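Local structure of annexin A8 (Homo sapiens, 1W3W) at residues D26-Y31 with A65-D70; E145-D150 with I158-L163; H212-F217 with K249-L254; S256-R261 with N289-H294; S305-D310 with A318-V323. The protein binds calcium and acidic phospholipids and acts as an anticoagulant by indirectly inhibiting the thromboplastin-specific complex of blood coagulation. All blocks are in the same frame, centred on the assembly; numbering follows the deposited sequence.

Interaction 1 of 5, residues D26-Y31 with A65-D70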
# COMPACT_ATOMS: atom_id res chain seq x y z
N ASP A 26 -2.44 28.59 -7.34
CA ASP A 26 -2.86 27.56 -6.39
C ASP A 26 -2.26 27.80 -5.00
O ASP A 26 -2.93 27.65 -3.99
CB ASP A 26 -2.48 26.17 -6.90
CG ASP A 26 -3.41 25.67 -8.00
OD1 ASP A 26 -2.98 24.80 -8.79
OD2 ASP A 26 -4.58 26.05 -8.15
N ALA A 27 -0.98 28.15 -4.95
CA ALA A 27 -0.33 28.47 -3.68
C ALA A 27 -1.04 29.63 -3.01
O ALA A 27 -1.29 29.60 -1.82
CB ALA A 27 1.15 28.81 -3.91
N GLU A 28 -1.40 30.64 -3.79
CA GLU A 28 -2.15 31.78 -3.27
C GLU A 28 -3.54 31.40 -2.78
O GLU A 28 -3.99 31.91 -1.76
CB GLU A 28 -2.25 32.89 -4.32
CG GLU A 28 -2.61 34.23 -3.70
CD GLU A 28 -2.80 35.31 -4.74
OE1 GLU A 28 -3.63 35.11 -5.65
OE2 GLU A 28 -2.10 36.35 -4.66
N THR A 29 -4.22 30.50 -3.47
CA THR A 29 -5.50 30.02 -3.00
C THR A 29 -5.37 29.36 -1.63
O THR A 29 -6.17 29.60 -0.75
CB THR A 29 -6.09 29.03 -3.99
OG1 THR A 29 -6.35 29.69 -5.22
CG2 THR A 29 -7.46 28.56 -3.53
N LEU A 30 -4.35 28.53 -1.45
CA LEU A 30 -4.16 27.85 -0.17
C LEU A 30 -3.81 28.85 0.95
O LEU A 30 -4.31 28.74 2.06
CB LEU A 30 -3.07 26.80 -0.28
CG LEU A 30 -3.35 25.63 -1.21
CD1 LEU A 30 -2.14 24.73 -1.31
CD2 LEU A 30 -4.57 24.87 -0.74
N TYR A 31 -2.98 29.83 0.63
CA TYR A 31 -2.64 30.90 1.56
C TYR A 31 -3.89 31.61 2.07
O TYR A 31 -4.11 31.73 3.27
CB TYR A 31 -1.69 31.87 0.87
CG TYR A 31 -1.28 33.07 1.72
CD1 TYR A 31 -0.32 32.94 2.72
CD2 TYR A 31 -1.85 34.32 1.50
CE1 TYR A 31 0.07 34.05 3.49
CE2 TYR A 31 -1.47 35.43 2.26
CZ TYR A 31 -0.51 35.28 3.26
OH TYR A 31 -0.13 36.38 4.01
N ALA A 65 8.32 29.96 -1.21
CA ALA A 65 8.98 31.12 -1.80
C ALA A 65 8.18 32.40 -1.58
O ALA A 65 8.76 33.44 -1.25
CB ALA A 65 9.23 30.89 -3.29
N GLN A 66 6.86 32.33 -1.75
CA GLN A 66 5.97 33.50 -1.67
C GLN A 66 5.63 33.91 -0.23
O GLN A 66 5.52 35.09 0.06
CB GLN A 66 4.65 33.23 -2.39
CG GLN A 66 4.72 33.15 -3.91
CD GLN A 66 3.32 33.11 -4.52
OE1 GLN A 66 2.63 34.12 -4.50
NE2 GLN A 66 2.90 31.94 -5.01
N PHE A 67 5.44 32.93 0.65
CA PHE A 67 4.84 33.19 1.96
C PHE A 67 5.74 32.79 3.13
O PHE A 67 5.39 33.03 4.27
CB PHE A 67 3.47 32.50 2.05
CG PHE A 67 2.55 32.86 0.90
CD1 PHE A 67 2.19 34.19 0.69
CD2 PHE A 67 2.11 31.89 0.00
CE1 PHE A 67 1.38 34.54 -0.37
CE2 PHE A 67 1.30 32.23 -1.07
CZ PHE A 67 0.94 33.56 -1.26
N GLY A 68 6.88 32.19 2.85
CA GLY A 68 7.92 31.95 3.84
C GLY A 68 7.71 30.82 4.83
O GLY A 68 8.51 30.67 5.75
N LYS A 69 6.65 30.03 4.65
CA LYS A 69 6.39 28.88 5.53
C LYS A 69 6.28 27.62 4.68
O LYS A 69 5.87 27.68 3.52
CB LYS A 69 5.09 29.09 6.31
CG LYS A 69 5.22 29.74 7.70
CD LYS A 69 4.97 31.24 7.66
CE LYS A 69 4.58 31.80 9.05
NZ LYS A 69 5.38 31.18 10.16
N ASP A 70 6.62 26.48 5.26
CA ASP A 70 6.45 25.20 4.60
C ASP A 70 4.95 24.84 4.55
O ASP A 70 4.23 24.97 5.54
CB ASP A 70 7.24 24.12 5.35
CG ASP A 70 7.18 22.78 4.68
OD1 ASP A 70 7.99 22.54 3.77
OD2 ASP A 70 6.33 21.92 4.99
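Gln66 NE2 is gripped by Ser62 OG of its own helix and, through a weak hydrogen bond, by Asp24 O at the start of helix 24-34; NE2 also stands 3.8 Å from Ala27 CB, a plain van der Waals contact. Together they hold the amide beside the start of helix 24-34. The rings carry most of the contact. Tyr31, with CG anti to the backbone N (chi1 178°), lays its ring on Phe67 in an offset stack, centroids 3.9 Å apart and planes only 9° off parallel. Tyr31 CD1 comes within 3.4 Å of Phe67 CG, while Tyr31 CB adds a CH-pi contact over the same ring. The opposite face of Phe67 is taken by Gln66 CB, 3.6 Å above its centre, so the ring is sandwiched. Phe63 joins Phe67 edge-to-face. Phe67 CZ also lies near Glu28 CA, at 4.1 Å. No hydrogen bond links residues 26-31 to 65-70, so this surface junction within the first annexin repeat rests on aromatic stacking and dispersion rather than on polar pairing.

Interaction 2 of 5, residues E145-D150 with I158-L163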
# COMPACT_ATOMS: atom_id res chain seq x y z
N GLU A 145 17.21 -3.28 8.71
CA GLU A 145 17.69 -3.40 10.09
C GLU A 145 16.60 -3.12 11.12
O GLU A 145 16.55 -3.78 12.15
CB GLU A 145 18.86 -2.44 10.34
CG GLU A 145 20.20 -3.04 9.94
CD GLU A 145 21.37 -2.13 10.26
OE1 GLU A 145 21.31 -1.40 11.28
OE2 GLU A 145 22.35 -2.16 9.49
N ASP A 146 15.73 -2.15 10.84
CA ASP A 146 14.60 -1.84 11.72
C ASP A 146 13.61 -2.98 11.76
O ASP A 146 13.12 -3.34 12.83
CB ASP A 146 13.91 -0.54 11.31
CG ASP A 146 14.67 0.70 11.75
OD1 ASP A 146 15.68 0.56 12.48
OD2 ASP A 146 14.35 1.85 11.42
N ILE A 147 13.32 -3.57 10.59
CA ILE A 147 12.41 -4.71 10.53
C ILE A 147 13.00 -5.91 11.30
O ILE A 147 12.29 -6.57 12.06
CB ILE A 147 12.05 -5.08 9.06
CG1 ILE A 147 11.01 -4.08 8.54
CG2 ILE A 147 11.51 -6.53 8.96
CD1 ILE A 147 10.83 -4.11 7.05
N GLN A 148 14.30 -6.16 11.11
CA GLN A 148 15.01 -7.22 11.84
C GLN A 148 14.89 -7.09 13.35
O GLN A 148 14.72 -8.08 14.05
CB GLN A 148 16.50 -7.23 11.48
CG GLN A 148 16.86 -8.04 10.25
CD GLN A 148 18.33 -7.90 9.87
OE1 GLN A 148 19.16 -7.57 10.75
NE2 GLN A 148 18.66 -8.14 8.69
N ALA A 149 14.99 -5.86 13.85
CA ALA A 149 14.95 -5.61 15.29
C ALA A 149 13.53 -5.65 15.84
O ALA A 149 13.31 -6.05 16.97
CB ALA A 149 15.61 -4.28 15.60
N ASP A 150 12.55 -5.24 15.03
CA ASP A 150 11.19 -5.05 15.52
C ASP A 150 10.25 -6.26 15.34
O ASP A 150 9.21 -6.33 15.99
CB ASP A 150 10.57 -3.84 14.85
CG ASP A 150 9.35 -3.33 15.57
OD1 ASP A 150 9.44 -3.07 16.80
OD2 ASP A 150 8.26 -3.16 14.99
N ILE A 158 10.19 -13.75 6.25
CA ILE A 158 9.55 -13.42 4.97
C ILE A 158 9.66 -11.93 4.63
O ILE A 158 9.87 -11.57 3.47
CB ILE A 158 8.08 -13.92 4.89
CG1 ILE A 158 7.59 -13.85 3.44
CG2 ILE A 158 7.16 -13.14 5.80
CD1 ILE A 158 6.23 -14.49 3.25
N LEU A 159 9.54 -11.06 5.62
CA LEU A 159 9.61 -9.62 5.38
C LEU A 159 11.00 -9.22 4.91
O LEU A 159 11.15 -8.48 3.93
CB LEU A 159 9.21 -8.84 6.63
CG LEU A 159 7.76 -9.01 7.07
CD1 LEU A 159 7.50 -8.25 8.33
CD2 LEU A 159 6.77 -8.60 5.98
N VAL A 160 12.03 -9.71 5.59
CA VAL A 160 13.40 -9.48 5.18
C VAL A 160 13.69 -10.02 3.77
O VAL A 160 14.37 -9.39 2.97
CB VAL A 160 14.39 -10.06 6.24
CG1 VAL A 160 15.74 -10.39 5.62
CG2 VAL A 160 14.55 -9.07 7.37
N CYS A 161 13.15 -11.19 3.47
CA CYS A 161 13.30 -11.79 2.14
C CYS A 161 12.66 -10.93 1.05
O CYS A 161 13.23 -10.78 -0.02
CB CYS A 161 12.72 -13.19 2.12
SG CYS A 161 13.03 -14.07 0.57
N LEU A 162 11.50 -10.35 1.32
CA LEU A 162 10.82 -9.50 0.33
C LEU A 162 11.65 -8.26 -0.02
O LEU A 162 11.56 -7.75 -1.14
CB LEU A 162 9.42 -9.10 0.82
CG LEU A 162 8.39 -10.24 0.82
CD1 LEU A 162 7.11 -9.82 1.51
CD2 LEU A 162 8.10 -10.72 -0.57
N LEU A 163 12.46 -7.79 0.92
CA LEU A 163 13.36 -6.66 0.70
C LEU A 163 14.67 -7.06 0.05
O LEU A 163 15.29 -6.25 -0.64
CB LEU A 163 13.74 -6.01 2.04
CG LEU A 163 12.71 -5.26 2.85
CD1 LEU A 163 13.34 -4.86 4.19
CD2 LEU A 163 12.21 -4.03 2.08
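With chi1 at -77°, Ile147 turns its CG2 branch anti to the backbone N and its CG1 arm anti to the carbonyl carbon, and the two branches then meet different residues of the facing helix. CG2 settles against Leu159 CB at 4.0 Å, the two side chains crossing at about a right angle, and it also lies 4.3 Å from Val160 CG2. The longer arm, extended beyond CG1, carries CD1 tip to tip with Leu163 CD1, 3.9 Å away. Ile147 thus spans a full turn of helix 153-163, from Leu159 to Leu163. On the exposed margin, Gln148 contributes its aliphatic part: its CG packs on Val160 CG2 at 3.8 Å. No hydrogen bond passes between the two segments, and the contact is apolar throughout. The axes run 9.9 Å apart and antiparallel at 172°, as expected for two consecutive helices joined by a short turn, and at this spacing the branched side chains meet between the backbones. Within the second annexin repeat, helix 113-122 packs against both helices: Ile116 touches both Ile147 and Leu159, and Leu120 reaches both Ile147 and Leu163. Elsewhere on helix 153-163, Ile158 and Leu162 pack on helix 198-207, to which Cys161 is tied by its disulfide with Cys206.

Interaction 3 of 5, residues H212-F217 with K249-L254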
# COMPACT_ATOMS: atom_id res chain seq x y z
N HIS A 212 6.61 -17.26 -12.68
CA HIS A 212 6.99 -18.59 -12.22
C HIS A 212 6.00 -19.08 -11.16
O HIS A 212 5.55 -20.21 -11.21
CB HIS A 212 8.41 -18.56 -11.66
CG HIS A 212 8.87 -19.87 -11.10
ND1 HIS A 212 9.82 -20.66 -11.73
CD2 HIS A 212 8.53 -20.53 -9.97
CE1 HIS A 212 10.04 -21.73 -10.99
NE2 HIS A 212 9.27 -21.69 -9.93
N LEU A 213 5.64 -18.20 -10.23
CA LEU A 213 4.76 -18.58 -9.12
C LEU A 213 3.38 -18.95 -9.61
O LEU A 213 2.77 -19.88 -9.09
CB LEU A 213 4.65 -17.47 -8.07
CG LEU A 213 5.83 -17.34 -7.11
CD1 LEU A 213 5.59 -16.14 -6.22
CD2 LEU A 213 6.03 -18.58 -6.27
N LEU A 214 2.89 -18.26 -10.64
CA LEU A 214 1.58 -18.62 -11.20
C LEU A 214 1.57 -20.04 -11.72
O LEU A 214 0.58 -20.77 -11.55
CB LEU A 214 1.16 -17.66 -12.30
CG LEU A 214 0.74 -16.29 -11.75
CD1 LEU A 214 0.69 -15.24 -12.85
CD2 LEU A 214 -0.59 -16.41 -11.06
N ARG A 215 2.66 -20.44 -12.36
CA ARG A 215 2.78 -21.81 -12.83
C ARG A 215 2.93 -22.78 -11.64
O ARG A 215 2.40 -23.88 -11.69
CB ARG A 215 3.95 -21.95 -13.80
CG ARG A 215 4.14 -23.34 -14.37
CD ARG A 215 3.08 -23.74 -15.38
NE ARG A 215 3.63 -24.71 -16.32
CZ ARG A 215 4.33 -24.41 -17.42
NH1 ARG A 215 4.58 -23.14 -17.76
NH2 ARG A 215 4.78 -25.39 -18.20
N VAL A 216 3.66 -22.39 -10.60
CA VAL A 216 3.79 -23.21 -9.42
C VAL A 216 2.41 -23.46 -8.80
O VAL A 216 2.11 -24.57 -8.41
CB VAL A 216 4.76 -22.60 -8.38
CG1 VAL A 216 4.69 -23.35 -7.06
CG2 VAL A 216 6.19 -22.61 -8.89
N PHE A 217 1.56 -22.43 -8.74
CA PHE A 217 0.25 -22.57 -8.13
C PHE A 217 -0.62 -23.53 -8.92
O PHE A 217 -1.35 -24.32 -8.34
CB PHE A 217 -0.48 -21.23 -8.00
CG PHE A 217 0.21 -20.22 -7.14
CD1 PHE A 217 1.19 -20.58 -6.22
CD2 PHE A 217 -0.15 -18.89 -7.23
CE1 PHE A 217 1.81 -19.63 -5.44
CE2 PHE A 217 0.47 -17.95 -6.45
CZ PHE A 217 1.46 -18.32 -5.57
N LYS A 249 -2.13 -13.26 -3.31
CA LYS A 249 -3.12 -12.36 -3.92
C LYS A 249 -2.48 -11.33 -4.84
O LYS A 249 -3.00 -11.06 -5.93
CB LYS A 249 -3.94 -11.66 -2.84
CG LYS A 249 -4.91 -12.58 -2.12
CD LYS A 249 -5.48 -11.92 -0.89
CE LYS A 249 -6.71 -12.69 -0.40
NZ LYS A 249 -7.09 -12.20 0.95
N CYS A 250 -1.35 -10.76 -4.41
CA CYS A 250 -0.63 -9.76 -5.22
C CYS A 250 -0.06 -10.36 -6.50
O CYS A 250 0.06 -9.68 -7.52
CB CYS A 250 0.47 -9.10 -4.39
SG CYS A 250 -0.19 -7.95 -3.16
N THR A 251 0.28 -11.64 -6.45
CA THR A 251 0.81 -12.34 -7.61
C THR A 251 -0.28 -12.59 -8.64
O THR A 251 -0.05 -12.43 -9.83
CB THR A 251 1.40 -13.69 -7.15
OG1 THR A 251 2.55 -13.45 -6.33
CG2 THR A 251 1.92 -14.52 -8.32
N GLN A 252 -1.46 -12.98 -8.18
CA GLN A 252 -2.59 -13.30 -9.04
C GLN A 252 -3.21 -12.06 -9.70
O GLN A 252 -3.42 -12.03 -10.90
CB GLN A 252 -3.66 -14.03 -8.22
CG GLN A 252 -3.18 -15.39 -7.77
CD GLN A 252 -4.13 -16.07 -6.80
OE1 GLN A 252 -4.15 -17.30 -6.74
NE2 GLN A 252 -4.88 -15.29 -6.04
N ASN A 253 -3.49 -11.04 -8.90
CA ASN A 253 -4.02 -9.79 -9.42
C ASN A 253 -3.87 -8.70 -8.38
O ASN A 253 -4.58 -8.67 -7.39
CB ASN A 253 -5.49 -9.93 -9.84
CG ASN A 253 -5.97 -8.76 -10.72
OD1 ASN A 253 -5.80 -7.59 -10.38
ND2 ASN A 253 -6.57 -9.09 -11.86
N LEU A 254 -2.92 -7.81 -8.62
CA LEU A 254 -2.62 -6.72 -7.71
C LEU A 254 -3.80 -5.75 -7.51
O LEU A 254 -4.04 -5.29 -6.40
CB LEU A 254 -1.43 -5.97 -8.29
CG LEU A 254 -0.72 -4.97 -7.41
CD1 LEU A 254 -0.29 -5.61 -6.09
CD2 LEU A 254 0.46 -4.43 -8.21
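Apolar contact comes first, and almost all of it gathers round one methyl, Thr251 CG2. Leu213 CB and Leu214 CG both lie 4.0 Å from this Thr251 CG2, and Phe217 CE2 is only slightly farther from it, at 4.2 Å. The methyl therefore sits where three side chains of helix 210-224 converge. Leu213 crosses the threonine at about a right angle, whereas Leu214 slides past it in the opposite direction, and Leu214 CD2 continues to Gln252 CA at 4.2 Å. Phe217 also touches Ile228 of helix 228-235.

No hydrogen bond passes between the segments; the polar groups find partners elsewhere. Thr251 has OG1 beside its backbone N (chi1 -67°), where it bonds to Val247 O one turn earlier, which leaves CG2 to face the leucines. Asn253 is the N-cap of helix 254-266, its OD1 accepting from Ser256 N. Leu213 O lies 3.2 Å above one face of Phe217, toward the rim of the ring.

Such helix-on-helix packing belongs to the all-helical annexin repeat, here the third, and its second segment, 249-254, runs from the third repeat into the fourth.

Interaction 4 of 5, residues S256-R261 with N289-H294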
# COMPACT_ATOMS: atom_id res chain seq x y z
N SER A 256 -7.02 -6.31 -7.81
CA SER A 256 -8.00 -7.00 -6.98
C SER A 256 -7.58 -7.04 -5.50
O SER A 256 -8.43 -6.96 -4.60
CB SER A 256 -8.21 -8.41 -7.54
OG SER A 256 -8.92 -9.23 -6.64
N TYR A 257 -6.27 -7.15 -5.24
CA TYR A 257 -5.76 -7.12 -3.87
C TYR A 257 -6.11 -5.79 -3.19
O TYR A 257 -6.60 -5.75 -2.05
CB TYR A 257 -4.23 -7.34 -3.82
CG TYR A 257 -3.65 -6.96 -2.47
CD1 TYR A 257 -3.92 -7.72 -1.35
CD2 TYR A 257 -2.87 -5.82 -2.31
CE1 TYR A 257 -3.44 -7.35 -0.10
CE2 TYR A 257 -2.39 -5.45 -1.07
CZ TYR A 257 -2.66 -6.22 0.02
OH TYR A 257 -2.17 -5.86 1.25
N PHE A 258 -5.86 -4.69 -3.89
CA PHE A 258 -6.12 -3.37 -3.33
C PHE A 258 -7.60 -3.13 -3.11
O PHE A 258 -7.96 -2.50 -2.13
CB PHE A 258 -5.50 -2.26 -4.19
CG PHE A 258 -4.01 -2.19 -4.08
CD1 PHE A 258 -3.20 -2.41 -5.17
CD2 PHE A 258 -3.40 -1.93 -2.85
CE1 PHE A 258 -1.81 -2.37 -5.05
CE2 PHE A 258 -2.03 -1.89 -2.73
CZ PHE A 258 -1.23 -2.12 -3.84
N ALA A 259 -8.45 -3.63 -4.01
CA ALA A 259 -9.90 -3.52 -3.83
C ALA A 259 -10.30 -4.19 -2.52
O ALA A 259 -11.11 -3.66 -1.78
CB ALA A 259 -10.66 -4.16 -4.99
N GLU A 260 -9.74 -5.37 -2.26
CA GLU A 260 -10.09 -6.17 -1.09
C GLU A 260 -9.58 -5.53 0.19
O GLU A 260 -10.23 -5.58 1.24
CB GLU A 260 -9.51 -7.59 -1.24
CG GLU A 260 -9.88 -8.54 -0.12
CD GLU A 260 -9.23 -9.90 -0.31
OE1 GLU A 260 -9.62 -10.64 -1.23
OE2 GLU A 260 -8.32 -10.22 0.46
N ARG A 261 -8.42 -4.90 0.10
CA ARG A 261 -7.86 -4.17 1.21
C ARG A 261 -8.77 -3.01 1.61
O ARG A 261 -9.03 -2.78 2.79
CB ARG A 261 -6.49 -3.65 0.81
CG ARG A 261 -5.66 -3.31 1.93
CD ARG A 261 -5.18 -4.50 2.75
NE ARG A 261 -4.24 -3.94 3.69
CZ ARG A 261 -4.19 -4.20 4.99
NH1 ARG A 261 -4.98 -5.11 5.55
NH2 ARG A 261 -3.29 -3.57 5.71
N ASN A 289 -8.45 3.62 -11.05
CA ASN A 289 -9.54 3.30 -12.00
C ASN A 289 -9.85 1.77 -12.07
O ASN A 289 -11.01 1.36 -12.05
CB ASN A 289 -9.22 3.87 -13.38
CG ASN A 289 -7.94 3.26 -14.01
OD1 ASN A 289 -6.92 3.08 -13.33
ND2 ASN A 289 -8.01 2.95 -15.30
N LEU A 290 -8.81 0.95 -12.11
CA LEU A 290 -8.97 -0.50 -12.13
C LEU A 290 -9.44 -1.05 -10.77
O LEU A 290 -10.21 -1.99 -10.71
CB LEU A 290 -7.66 -1.19 -12.56
CG LEU A 290 -7.21 -0.93 -14.00
CD1 LEU A 290 -5.77 -1.35 -14.20
CD2 LEU A 290 -8.09 -1.68 -15.03
N ILE A 291 -8.99 -0.43 -9.68
CA ILE A 291 -9.43 -0.79 -8.36
C ILE A 291 -10.95 -0.56 -8.25
O ILE A 291 -11.68 -1.41 -7.74
CB ILE A 291 -8.64 0.01 -7.29
CG1 ILE A 291 -7.16 -0.45 -7.27
CG2 ILE A 291 -9.26 -0.19 -5.90
CD1 ILE A 291 -6.21 0.43 -6.44
N LYS A 292 -11.42 0.57 -8.76
CA LYS A 292 -12.85 0.90 -8.72
C LYS A 292 -13.67 -0.14 -9.47
O LYS A 292 -14.70 -0.58 -8.99
CB LYS A 292 -13.09 2.29 -9.30
CG LYS A 292 -12.75 3.43 -8.32
CD LYS A 292 -12.44 4.74 -9.06
CE LYS A 292 -13.69 5.38 -9.61
NZ LYS A 292 -13.41 6.64 -10.35
N CYS A 293 -13.18 -0.54 -10.64
CA CYS A 293 -13.84 -1.54 -11.46
C CYS A 293 -13.91 -2.90 -10.77
O CYS A 293 -14.97 -3.57 -10.74
CB CYS A 293 -13.12 -1.65 -12.79
SG CYS A 293 -13.85 -2.86 -13.90
N HIS A 294 -12.77 -3.32 -10.21
CA HIS A 294 -12.67 -4.58 -9.50
C HIS A 294 -13.54 -4.60 -8.25
O HIS A 294 -14.16 -5.62 -7.95
CB HIS A 294 -11.21 -4.91 -9.14
CG HIS A 294 -10.46 -5.58 -10.25
ND1 HIS A 294 -9.78 -4.87 -11.22
CD2 HIS A 294 -10.32 -6.89 -10.57
CE1 HIS A 294 -9.23 -5.72 -12.07
NE2 HIS A 294 -9.55 -6.94 -11.70
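Phe258 CB and Ile291 CD1 form the tight part of this contact, 3.6 Å apart. Ile291 has CG1 anti to the carbonyl carbon (chi1 -68°), which directs that arm to the base of Phe258, while its CG2 branch rests on Ala259 CA at 4.0 Å. The small Ala259 lets the backbones draw together: its CA is 5.3 Å from Ile291 CA, and the helix axes approach to 8.3 Å where they cross at -67°. The phenyl ring of Phe258 leads away from the crossing, toward Asn279 and Arg283 of helix 273-283.

At the other end, Ser256 and His294 are both partly exposed, and the backbones stand wider apart, with Ser256 CA 5.8 Å from His294 CA. Ser256 CB stands 4.0 Å from His294 CD2, and Ser256 N lies over one face of the imidazole, toward its rim. What steadies that ring comes from its own helix. His294 ND1 donates to Leu290 O at 3.0 Å with an N-H...O angle of 154°; the acceptor lies in the ring plane, although the donor sits above the carbonyl plane. His294 N reaches Leu290 O from the opposite face, so this oxygen takes two bonds. Ala259 CB, near His294 CB, connects the two parts.

Helix 288-299 is the third of the five helices of this fourth annexin repeat, the one that runs across the other four; helix 254-266 ends at Met266, one of the calcium ligands.

Interaction 5 of 5, residues S305-D310 with A318-V323. With CA (calcium ion), chain B.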
# COMPACT_ATOMS: atom_id res chain seq x y z
N SER A 305 -19.77 4.27 -2.58
CA SER A 305 -20.94 4.02 -1.74
C SER A 305 -20.52 3.58 -0.34
O SER A 305 -21.16 3.97 0.66
CB SER A 305 -21.91 3.01 -2.38
OG SER A 305 -21.49 1.65 -2.18
N MET A 306 -19.45 2.80 -0.25
CA MET A 306 -18.95 2.39 1.05
C MET A 306 -18.26 3.53 1.77
O MET A 306 -18.42 3.68 2.98
CB MET A 306 -18.05 1.16 0.93
CG MET A 306 -18.84 -0.11 1.03
SD MET A 306 -17.84 -1.55 1.10
CE MET A 306 -17.62 -1.70 2.84
N ILE A 307 -17.52 4.35 1.04
CA ILE A 307 -16.92 5.54 1.62
C ILE A 307 -18.01 6.48 2.19
O ILE A 307 -17.87 7.00 3.28
CB ILE A 307 -16.03 6.27 0.58
CG1 ILE A 307 -14.76 5.45 0.31
CG2 ILE A 307 -15.67 7.64 1.09
CD1 ILE A 307 -13.97 5.93 -0.89
N MET A 308 -19.10 6.68 1.45
CA MET A 308 -20.21 7.52 1.91
C MET A 308 -20.87 7.00 3.19
O MET A 308 -21.26 7.77 4.07
CB MET A 308 -21.27 7.66 0.81
CG MET A 308 -20.76 8.48 -0.35
SD MET A 308 -21.98 8.85 -1.60
CE MET A 308 -22.95 9.99 -0.73
N GLU A 309 -20.97 5.68 3.29
CA GLU A 309 -21.56 5.03 4.45
C GLU A 309 -20.68 5.11 5.69
O GLU A 309 -21.19 5.27 6.79
CB GLU A 309 -21.86 3.57 4.12
CG GLU A 309 -22.76 2.87 5.14
CD GLU A 309 -22.92 1.39 4.84
OE1 GLU A 309 -22.80 0.56 5.79
OE2 GLU A 309 -23.13 1.07 3.66
N ASP A 310 -19.36 5.05 5.48
CA ASP A 310 -18.38 4.91 6.57
C ASP A 310 -17.70 6.19 7.05
O ASP A 310 -17.14 6.22 8.13
CB ASP A 310 -17.28 3.93 6.15
CG ASP A 310 -17.43 2.59 6.79
OD1 ASP A 310 -18.53 2.00 6.64
OD2 ASP A 310 -16.51 2.06 7.48
N ALA A 318 -13.21 15.01 0.67
CA ALA A 318 -11.89 14.93 0.09
C ALA A 318 -11.66 13.54 -0.52
O ALA A 318 -11.11 13.42 -1.60
CB ALA A 318 -10.82 15.24 1.14
N LEU A 319 -12.05 12.48 0.18
CA LEU A 319 -11.88 11.12 -0.35
C LEU A 319 -12.65 10.95 -1.65
O LEU A 319 -12.12 10.39 -2.62
CB LEU A 319 -12.32 10.05 0.64
CG LEU A 319 -11.38 9.73 1.80
CD1 LEU A 319 -12.07 8.84 2.77
CD2 LEU A 319 -10.12 9.06 1.29
N LEU A 320 -13.88 11.44 -1.68
CA LEU A 320 -14.72 11.31 -2.87
C LEU A 320 -14.19 12.13 -4.03
O LEU A 320 -14.29 11.71 -5.16
CB LEU A 320 -16.18 11.69 -2.54
CG LEU A 320 -16.93 10.76 -1.58
CD1 LEU A 320 -18.33 11.33 -1.23
CD2 LEU A 320 -17.09 9.37 -2.19
N SER A 321 -13.59 13.29 -3.75
CA SER A 321 -12.98 14.13 -4.78
C SER A 321 -11.81 13.39 -5.44
O SER A 321 -11.66 13.42 -6.66
CB SER A 321 -12.53 15.46 -4.18
OG SER A 321 -12.04 16.34 -5.17
N LEU A 322 -11.02 12.68 -4.63
CA LEU A 322 -9.89 11.89 -5.11
C LEU A 322 -10.33 10.70 -5.94
O LEU A 322 -9.76 10.43 -6.99
CB LEU A 322 -9.09 11.34 -3.92
CG LEU A 322 -7.97 12.20 -3.36
CD1 LEU A 322 -7.46 11.54 -2.10
CD2 LEU A 322 -6.85 12.38 -4.39
N VAL A 323 -11.34 9.99 -5.46
CA VAL A 323 -11.85 8.81 -6.14
C VAL A 323 -12.46 9.18 -7.49
O VAL A 323 -12.34 8.45 -8.45
CB VAL A 323 -12.88 8.06 -5.25
CG1 VAL A 323 -13.55 6.92 -6.01
CG2 VAL A 323 -12.19 7.50 -3.99
CA CA B . -17.43 0.32 8.87
O HOH W 1 -19.44 -0.59 7.93
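Helices 303-310 and 313-323 form the closing antiparallel pair of the fourth annexin repeat, and the first of them ends in a calcium ligand. Ile307 carries the packing. Its CG2 meets Leu320 CD2 at 4.0 Å and also lies against Leu319, while CD1 slides past Val323 CG2 at 3.9 Å. Toward the exposed side, Met308 CG crosses Leu320 CD1 at 3.8 Å, at about a right angle. The axes are antiparallel at 173° and 10.4 Å apart.

At the end of helix 303-310, Asp310 OD2 binds the calcium ion at 2.4 Å, and Asp310 OD1 accepts a hydrogen bond of 3.0 Å from a water that is itself a calcium ligand. The carbonyls of Met266, Gly268 and Gly270 supply the other ligands, and Thr271 OG1 bonds to OD2. Because Ile307 also touches Met266, the hydrophobic seam adjoins the metal site. The chemistry is divided: apolar side chains pack the helices together, while the Asp310 carboxylate, directly and through water, shares the ion with three backbone carbonyls.

How the interactions relate
From the N terminus, the five contacts close in series; none nests within or crosses another. Interaction 1 closes a loop of 33 residues in the first repeat. Interaction 2 closes a short helical hairpin in the second, its centre about 40 Å from that of interaction 1. Interaction 3 closes a loop of 31 residues in the later half of the third repeat and reaches the start of the fourth, where interaction 4 closes a 27-residue loop and interaction 5 a second hairpin. The last three form a connected run: Cys250 packs on Tyr257 between interactions 3 and 4, and a probable hydrogen bond from Lys292 to Val323 O connects 4 and 5. Interaction 5 also holds a calcium ligand.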